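Local coordinates for iron-chelator utilization protein (Thermobifida fusca TM51, PDB 4YHB) that binds FAD and probably acts as a flavin-dependent reductase that helps release iron from siderophores such as fuscachelin, at residues Thr29-Arg34 / Ala177-Glu182; Phe171-Asp176 / Leu194-Ala199. All coordinates share one frame; numbering follows the deposited sequence.

Interaction 1: Thr29-Arg34 / Ala177-Glu182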
ATOM      1  N   THR A  29     -11.368   5.217   9.750  1.00 22.42           N
ATOM      2  CA  THR A  29     -10.945   6.449  10.430  1.00 21.83           C
ATOM      3  C   THR A  29     -11.456   7.600   9.576  1.00 22.57           C
ATOM      4  O   THR A  29     -11.901   7.364   8.438  1.00 21.84           O
ATOM      5  CB  THR A  29      -9.401   6.541  10.617  1.00 21.56           C
ATOM      6  OG1 THR A  29      -8.753   6.560   9.338  1.00 23.76           O
ATOM      7  CG2 THR A  29      -8.871   5.374  11.442  1.00 24.62           C
ATOM      8  N   PRO A  30     -11.416   8.838  10.100  1.00 21.48           N
ATOM      9  CA  PRO A  30     -11.935   9.954   9.306  1.00 21.37           C
ATOM     10  C   PRO A  30     -11.338  10.100   7.898  1.00 22.69           C
ATOM     11  O   PRO A  30     -12.087  10.475   6.994  1.00 23.76           O
ATOM     12  CB  PRO A  30     -11.585  11.171  10.163  1.00 25.41           C
ATOM     13  CG  PRO A  30     -11.654  10.665  11.543  1.00 21.68           C
ATOM     14  CD  PRO A  30     -11.127   9.261  11.494  1.00 21.94           C
ATOM     15  N   ARG A  31     -10.054   9.798   7.708  1.00 17.91           N
ATOM     16  CA  ARG A  31      -9.409   9.968   6.400  1.00 20.19           C
ATOM     17  C   ARG A  31      -9.044   8.664   5.682  1.00 19.31           C
ATOM     18  O   ARG A  31      -8.234   8.675   4.756  1.00 17.18           O
ATOM     19  CB  ARG A  31      -8.137  10.791   6.547  1.00 19.51           C
ATOM     20  CG  ARG A  31      -8.362  12.170   7.166  1.00 20.26           C
ATOM     21  CD  ARG A  31      -7.001  12.743   7.528  1.00 24.62           C
ATOM     22  NE  ARG A  31      -7.024  14.134   7.975  1.00 27.66           N
ATOM     23  CZ  ARG A  31      -7.244  14.514   9.221  1.00 29.06           C
ATOM     24  NH1 ARG A  31      -7.509  13.598  10.148  1.00 31.67           N
ATOM     25  NH2 ARG A  31      -7.198  15.814   9.540  1.00 25.55           N
ATOM     26  N   MET A  32      -9.609   7.550   6.127  1.00 17.95           N
ATOM     27  CA  MET A  32      -9.365   6.275   5.464  1.00 21.13           C
ATOM     28  C   MET A  32     -10.638   5.449   5.350  1.00 19.69           C
ATOM     29  O   MET A  32     -11.400   5.317   6.313  1.00 22.32           O
ATOM     30  CB  MET A  32      -8.292   5.460   6.194  1.00 20.65           C
ATOM     31  CG  MET A  32      -7.813   4.295   5.327  1.00 30.91           C
ATOM     32  SD  MET A  32      -6.086   3.864   5.492  1.00 48.12           S
ATOM     33  CE  MET A  32      -5.271   5.421   5.153  1.00 91.21           C
ATOM     34  N   VAL A  33     -10.859   4.889   4.168  1.00 19.53           N
ATOM     35  CA  VAL A  33     -12.042   4.088   3.932  1.00 18.32           C
ATOM     36  C   VAL A  33     -11.622   2.716   3.409  1.00 19.77           C
ATOM     37  O   VAL A  33     -10.754   2.601   2.535  1.00 20.93           O
ATOM     38  CB  VAL A  33     -13.014   4.791   2.959  1.00 20.82           C
ATOM     39  CG1 VAL A  33     -12.395   4.959   1.568  1.00 21.63           C
ATOM     40  CG2 VAL A  33     -14.313   4.021   2.875  1.00 21.57           C
ATOM     41  N   ARG A  34     -12.217   1.682   4.000  1.00 18.43           N
ATOM     42  CA  ARG A  34     -11.892   0.301   3.695  1.00 18.53           C
ATOM     43  C   ARG A  34     -13.025  -0.243   2.854  1.00 19.80           C
ATOM     44  O   ARG A  34     -14.193  -0.173   3.252  1.00 20.85           O
ATOM     45  CB  ARG A  34     -11.699  -0.504   4.986  1.00 22.89           C
ATOM     46  CG  ARG A  34     -11.458  -1.984   4.783  1.00 26.50           C
ATOM     47  CD  ARG A  34     -10.925  -2.638   6.047  1.00 30.31           C
ATOM     48  NE  ARG A  34      -9.591  -2.137   6.370  1.00 24.76           N
ATOM     49  CZ  ARG A  34      -8.964  -2.348   7.520  1.00 27.06           C
ATOM     50  NH1 ARG A  34      -9.549  -3.043   8.489  1.00 28.49           N
ATOM     51  NH2 ARG A  34      -7.751  -1.851   7.702  1.00 26.67           N
ATOM     52  N   ALA A 177      -4.335  12.022  15.874  1.00 20.45           N
ATOM     53  CA  ALA A 177      -4.625  10.871  16.733  1.00 20.80           C
ATOM     54  C   ALA A 177      -5.873  10.086  16.321  1.00 23.19           C
ATOM     55  O   ALA A 177      -5.996   8.893  16.626  1.00 25.04           O
ATOM     56  CB  ALA A 177      -4.756  11.327  18.193  1.00 25.12           C
ATOM     57  N   ALA A 178      -6.793  10.742  15.620  1.00 21.30           N
ATOM     58  CA  ALA A 178      -8.031  10.090  15.196  1.00 24.08           C
ATOM     59  C   ALA A 178      -7.788   9.098  14.073  1.00 22.73           C
ATOM     60  O   ALA A 178      -8.678   8.325  13.720  1.00 23.00           O
ATOM     61  CB  ALA A 178      -9.063  11.126  14.756  1.00 27.16           C
ATOM     62  N   GLU A 179      -6.588   9.130  13.505  1.00 21.88           N
ATOM     63  CA  GLU A 179      -6.256   8.272  12.375  1.00 22.83           C
ATOM     64  C   GLU A 179      -5.525   6.998  12.796  1.00 23.61           C
ATOM     65  O   GLU A 179      -5.201   6.162  11.954  1.00 22.47           O
ATOM     66  CB  GLU A 179      -5.416   9.048  11.360  1.00 22.59           C
ATOM     67  CG  GLU A 179      -6.150  10.231  10.747  1.00 23.85           C
ATOM     68  CD  GLU A 179      -7.382   9.804   9.948  1.00 25.02           C
ATOM     69  OE1 GLU A 179      -7.348   8.740   9.274  1.00 25.64           O
ATOM     70  OE2 GLU A 179      -8.383  10.543   9.989  1.00 24.26           O
ATOM     71  N   GLU A 180      -5.255   6.854  14.091  1.00 22.94           N
ATOM     72  CA  GLU A 180      -4.627   5.634  14.605  1.00 21.70           C
ATOM     73  C   GLU A 180      -5.553   4.441  14.431  1.00 24.22           C
ATOM     74  O   GLU A 180      -6.767   4.577  14.533  1.00 26.63           O
ATOM     75  CB  GLU A 180      -4.252   5.806  16.081  1.00 24.03           C
ATOM     76  CG  GLU A 180      -3.221   6.894  16.273  1.00 19.02           C
ATOM     77  CD  GLU A 180      -2.868   7.155  17.729  1.00 25.37           C
ATOM     78  OE1 GLU A 180      -3.301   6.384  18.603  1.00 29.19           O
ATOM     79  OE2 GLU A 180      -2.138   8.135  17.986  1.00 26.86           O
ATOM     80  N   GLN A 181      -4.974   3.277  14.157  1.00 22.91           N
ATOM     81  CA  GLN A 181      -5.739   2.047  14.006  1.00 24.34           C
ATOM     82  C   GLN A 181      -5.359   1.041  15.083  1.00 24.14           C
ATOM     83  O   GLN A 181      -4.256   1.078  15.611  1.00 30.56           O
ATOM     84  CB  GLN A 181      -5.510   1.438  12.610  1.00 22.54           C
ATOM     85  CG  GLN A 181      -5.832   2.388  11.466  1.00 24.22           C
ATOM     86  CD  GLN A 181      -5.663   1.730  10.097  1.00 26.84           C
ATOM     87  OE1 GLN A 181      -5.542   0.512   9.994  1.00 27.95           O
ATOM     88  NE2 GLN A 181      -5.655   2.536   9.047  1.00 20.92           N
ATOM     89  N   GLU A 182      -6.281   0.147  15.409  1.00 27.21           N
ATOM     90  CA  GLU A 182      -5.989  -0.964  16.297  1.00 30.76           C
ATOM     91  C   GLU A 182      -5.552  -2.151  15.455  1.00 29.43           C
ATOM     92  O   GLU A 182      -6.337  -2.681  14.680  1.00 27.96           O
ATOM     93  CB  GLU A 182      -7.212  -1.319  17.145  1.00 39.78           C
ATOM     94  CG  GLU A 182      -7.762  -0.133  17.915  1.00 46.32           C
ATOM     95  CD  GLU A 182      -8.928  -0.499  18.815  1.00 65.90           C
ATOM     96  OE1 GLU A 182      -9.655  -1.466  18.495  1.00 63.04           O
ATOM     97  OE2 GLU A 182      -9.114   0.189  19.844  1.00 72.04           O
TER
HETATM   98  O   HOH W   1      -6.008   5.431   9.458  1.00 26.14           O
HETATM   99  O   HOH W   2      -6.135  -2.335   9.893  1.00 27.56           O
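The carboxylate of Glu179 reaches into the type I turn Thr29-Met32 and meets it with both oxygens. Glu179 OE1 accepts a hydrogen bond of 2.6 Å from Thr29 OG1, which arrives 39° above the carboxylate plane. Glu179 OE2 lies 2.9 Å from the backbone N of Arg31, a weak, bent bond, and takes a salt bridge from Arg31 NH1 (3.2 Å) at the guanidinium edge, the guanidinium and carboxylate planes being 82° apart. A bend at chi2 (-63°) turns the Glu179 chain toward the turn, where Pro30 CB packs 3.3 Å from Glu179 OE2. With an alanine at this position, Thr29 OG1 and the Arg31 amide would probably lose their acceptor here, and the Arg31 guanidinium would be left to Asp176 alone of the two carboxylates. Farther out, water 1 links Thr29 OG1, Glu179 O and Gln181 NE2, and water 2 bridges Gln181 OE1 to Arg34 NH2; Met32 SD sits 3.8 Å from Gln181 NE2. In the second shell Asp104 pairs with Arg34 NE. The contact is an interdomain one: a hairpin turn of the antiparallel FAD-binding barrel docks on a loop of the parallel-sheet domain, the two-domain plan of ferredoxin-reductase-like flavoproteins.

Interaction 2: Phe171-Asp176 / Leu194-Ala199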
ATOM      1  N   PHE A 171       6.814   2.734  12.945  1.00 21.83           N
ATOM      2  CA  PHE A 171       6.541   4.157  13.015  1.00 27.66           C
ATOM      3  C   PHE A 171       5.580   4.517  11.882  1.00 22.09           C
ATOM      4  O   PHE A 171       5.922   4.416  10.718  1.00 21.22           O
ATOM      5  CB  PHE A 171       7.832   4.962  12.914  1.00 27.60           C
ATOM      6  CG  PHE A 171       8.776   4.723  14.056  1.00 31.13           C
ATOM      7  CD1 PHE A 171       8.570   5.339  15.282  1.00 29.11           C
ATOM      8  CD2 PHE A 171       9.856   3.874  13.911  1.00 33.50           C
ATOM      9  CE1 PHE A 171       9.435   5.122  16.348  1.00 36.48           C
ATOM     10  CE2 PHE A 171      10.732   3.652  14.976  1.00 36.42           C
ATOM     11  CZ  PHE A 171      10.514   4.271  16.193  1.00 33.06           C
ATOM     12  N   PHE A 172       4.366   4.908  12.237  1.00 22.42           N
ATOM     13  CA  PHE A 172       3.349   5.232  11.247  1.00 19.31           C
ATOM     14  C   PHE A 172       2.997   6.714  11.330  1.00 22.39           C
ATOM     15  O   PHE A 172       2.518   7.184  12.367  1.00 24.68           O
ATOM     16  CB  PHE A 172       2.107   4.373  11.475  1.00 18.61           C
ATOM     17  CG  PHE A 172       2.346   2.903  11.299  1.00 22.33           C
ATOM     18  CD1 PHE A 172       3.206   2.440  10.314  1.00 24.39           C
ATOM     19  CD2 PHE A 172       1.706   1.979  12.116  1.00 22.34           C
ATOM     20  CE1 PHE A 172       3.427   1.071  10.140  1.00 22.27           C
ATOM     21  CE2 PHE A 172       1.920   0.606  11.947  1.00 24.70           C
ATOM     22  CZ  PHE A 172       2.778   0.158  10.956  1.00 25.64           C
ATOM     23  N   GLU A 173       3.265   7.450  10.259  1.00 20.30           N
ATOM     24  CA  GLU A 173       2.905   8.858  10.181  1.00 20.64           C
ATOM     25  C   GLU A 173       1.475   9.010   9.690  1.00 23.06           C
ATOM     26  O   GLU A 173       1.131   8.520   8.615  1.00 20.02           O
ATOM     27  CB  GLU A 173       3.851   9.598   9.245  1.00 22.86           C
ATOM     28  CG  GLU A 173       3.498  11.060   9.002  1.00 25.08           C
ATOM     29  CD  GLU A 173       4.168  11.579   7.747  1.00 34.99           C
ATOM     30  OE1 GLU A 173       5.299  11.122   7.466  1.00 36.61           O
ATOM     31  OE2 GLU A 173       3.568  12.415   7.028  1.00 34.45           O
ATOM     32  N   VAL A 174       0.642   9.674  10.479  1.00 21.15           N
ATOM     33  CA  VAL A 174      -0.755   9.901  10.107  1.00 22.62           C
ATOM     34  C   VAL A 174      -1.093  11.354  10.424  1.00 24.82           C
ATOM     35  O   VAL A 174      -0.285  12.057  11.044  1.00 20.29           O
ATOM     36  CB  VAL A 174      -1.727   8.942  10.854  1.00 21.57           C
ATOM     37  CG1 VAL A 174      -1.520   7.493  10.400  1.00 20.07           C
ATOM     38  CG2 VAL A 174      -1.551   9.073  12.386  1.00 21.50           C
ATOM     39  N   ALA A 175      -2.281  11.796  10.019  1.00 21.71           N
ATOM     40  CA  ALA A 175      -2.649  13.207  10.143  1.00 23.72           C
ATOM     41  C   ALA A 175      -2.738  13.659  11.591  1.00 24.15           C
ATOM     42  O   ALA A 175      -2.303  14.764  11.917  1.00 24.65           O
ATOM     43  CB  ALA A 175      -3.970  13.474   9.435  1.00 23.07           C
ATOM     44  N   ASP A 176      -3.315  12.808  12.440  1.00 22.49           N
ATOM     45  CA  ASP A 176      -3.567  13.134  13.847  1.00 23.43           C
ATOM     46  C   ASP A 176      -4.006  11.879  14.584  1.00 27.74           C
ATOM     47  O   ASP A 176      -4.102  10.805  13.968  1.00 22.83           O
ATOM     48  CB  ASP A 176      -4.625  14.239  13.991  1.00 21.83           C
ATOM     49  CG  ASP A 176      -5.951  13.902  13.301  1.00 26.09           C
ATOM     50  OD1 ASP A 176      -6.459  12.766  13.448  1.00 24.79           O
ATOM     51  OD2 ASP A 176      -6.496  14.794  12.611  1.00 26.39           O
ATOM     52  N   LEU A 194       2.947   8.636  14.665  1.00 21.62           N
ATOM     53  CA  LEU A 194       3.448  10.004  14.583  1.00 23.37           C
ATOM     54  C   LEU A 194       2.412  10.892  13.904  1.00 25.25           C
ATOM     55  O   LEU A 194       1.852  10.528  12.869  1.00 22.08           O
ATOM     56  CB  LEU A 194       4.767  10.035  13.814  1.00 20.29           C
ATOM     57  CG  LEU A 194       5.835   9.112  14.398  1.00 22.79           C
ATOM     58  CD1 LEU A 194       6.940   8.905  13.367  1.00 24.07           C
ATOM     59  CD2 LEU A 194       6.380   9.695  15.712  1.00 24.59           C
ATOM     60  N   HIS A 195       2.166  12.055  14.483  1.00 21.31           N
ATOM     61  CA  HIS A 195       1.081  12.919  14.028  1.00 23.21           C
ATOM     62  C   HIS A 195       1.593  14.185  13.360  1.00 26.01           C
ATOM     63  O   HIS A 195       2.392  14.920  13.939  1.00 21.30           O
ATOM     64  CB  HIS A 195       0.173  13.296  15.210  1.00 22.33           C
ATOM     65  CG  HIS A 195      -0.267  12.126  16.030  1.00 22.69           C
ATOM     66  ND1 HIS A 195      -0.371  12.177  17.404  1.00 26.15           N
ATOM     67  CD2 HIS A 195      -0.655  10.879  15.672  1.00 21.52           C
ATOM     68  CE1 HIS A 195      -0.795  11.009  17.856  1.00 28.13           C
ATOM     69  NE2 HIS A 195      -0.972  10.202  16.823  1.00 23.68           N
ATOM     70  N   ARG A 196       1.106  14.456  12.153  1.00 22.34           N
ATOM     71  CA  ARG A 196       1.462  15.684  11.447  1.00 21.77           C
ATOM     72  C   ARG A 196       0.862  16.932  12.091  1.00 23.22           C
ATOM     73  O   ARG A 196       1.399  18.029  11.925  1.00 24.93           O
ATOM     74  CB  ARG A 196       1.021  15.605   9.990  1.00 24.31           C
ATOM     75  CG  ARG A 196       1.905  14.692   9.133  1.00 24.02           C
ATOM     76  CD  ARG A 196       1.620  14.923   7.653  1.00 26.11           C
ATOM     77  NE  ARG A 196       0.228  14.632   7.329  1.00 24.72           N
ATOM     78  CZ  ARG A 196      -0.217  13.429   6.975  1.00 28.40           C
ATOM     79  NH1 ARG A 196       0.621  12.403   6.899  1.00 28.39           N
ATOM     80  NH2 ARG A 196      -1.500  13.252   6.697  1.00 27.46           N
ATOM     81  N   ASN A 197      -0.249  16.765  12.805  1.00 19.70           N
ATOM     82  CA  ASN A 197      -0.876  17.863  13.555  1.00 24.88           C
ATOM     83  C   ASN A 197      -0.955  19.201  12.802  1.00 29.27           C
ATOM     84  O   ASN A 197      -0.582  20.253  13.338  1.00 25.59           O
ATOM     85  CB  ASN A 197      -0.137  18.064  14.882  1.00 23.81           C
ATOM     86  CG  ASN A 197      -0.320  16.898  15.814  1.00 24.93           C
ATOM     87  OD1 ASN A 197      -1.287  16.139  15.678  1.00 27.91           O
ATOM     88  ND2 ASN A 197       0.591  16.740  16.776  1.00 26.71           N
ATOM     89  N   GLY A 198      -1.424  19.155  11.557  1.00 25.08           N
ATOM     90  CA  GLY A 198      -1.632  20.365  10.780  1.00 25.32           C
ATOM     91  C   GLY A 198      -0.707  20.500   9.586  1.00 26.32           C
ATOM     92  O   GLY A 198      -1.041  21.183   8.617  1.00 29.28           O
ATOM     93  N   ALA A 199       0.454  19.853   9.648  1.00 21.61           N
ATOM     94  CA  ALA A 199       1.376  19.849   8.523  1.00 22.76           C
ATOM     95  C   ALA A 199       0.780  19.027   7.378  1.00 25.71           C
ATOM     96  O   ALA A 199       0.151  17.995   7.613  1.00 24.35           O
ATOM     97  CB  ALA A 199       2.709  19.288   8.933  1.00 24.81           C
TER
HETATM   98  O   HOH W   3      -2.630  16.998  10.377  1.00 31.40           O
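Leu194 N donates to Phe172 O over 2.8 Å, and Leu194 O in turn accepts from Val174 N at 2.8 Å, almost in line with its carbonyl (C=O...N 178°). Arg196 N to Val174 O, 3.0 Å, continues this parallel ladder, so Phe172 O, Val174 N and Val174 O are paired with Leu194 N, Leu194 O and Arg196 N, while the backbone of Glu173 turns to Ala147 on the side of strand 142-147. CA-H...O contacts from Glu173 to Leu194 O and from His195 to Val174 O supplement it. Beyond the strand ends, Ala175 O is shared: Asn197 N donates to Ala175 O at 3.0 Å, and water 3 both donates to it and accepts from Gly198 N, which ties in the type I' turn Arg196-Ala199. That turn is closed by Ala199 N to Arg196 O.

Among the side chains, Arg196 NH1 forms a salt bridge of 2.9 Å with Glu173 OE2. The oxygen lies near the guanidinium plane, whereas the carboxylate is turned 74° from it. The bend at chi3 (-60°) of Arg196 folds the guanidinium back so that one face rests over Val174 C and Ala175 N; NH2 makes a second salt bridge, to Glu149 OE2. His195 lays a ring face on Asp176 C (CD2 at 3.7 Å) and meets Val174 CG2 at its edge, while NE2 probably hydrogen-bonds to Glu180 OE2.

Strand 190-195 is an outermost strand of the five-stranded parallel sheet, and 167-174 lies between it and 142-147. Helix 206-212 covers the face bearing Glu173 and Leu194, touching both; on the other face Phe172 packs against helix 152-161 and the Trp193 ring.

The two contacts have centres about 11 Å apart and alternate along the chain: 29-34, 171-176, 177-182, then 194-199. Segment 177-182 directly continues 171-176, so the loop leaving strand 167-174 serves interaction 1 while the strand itself serves interaction 2. Direct bonds join them: Arg31 NH1 to Asp176 OD2 is a salt bridge of 2.9 Å, and Glu180 OE2 lies 2.6 Å from His195 NE2. Interaction 2 is internal to the parallel sheet, whereas interaction 1 sets the loop between strands 167-174 and 190-195 against the antiparallel barrel, joining the two domains. The FAD lies about 6 Å from the Met32 side chain and about 7 Å from that of Arg196.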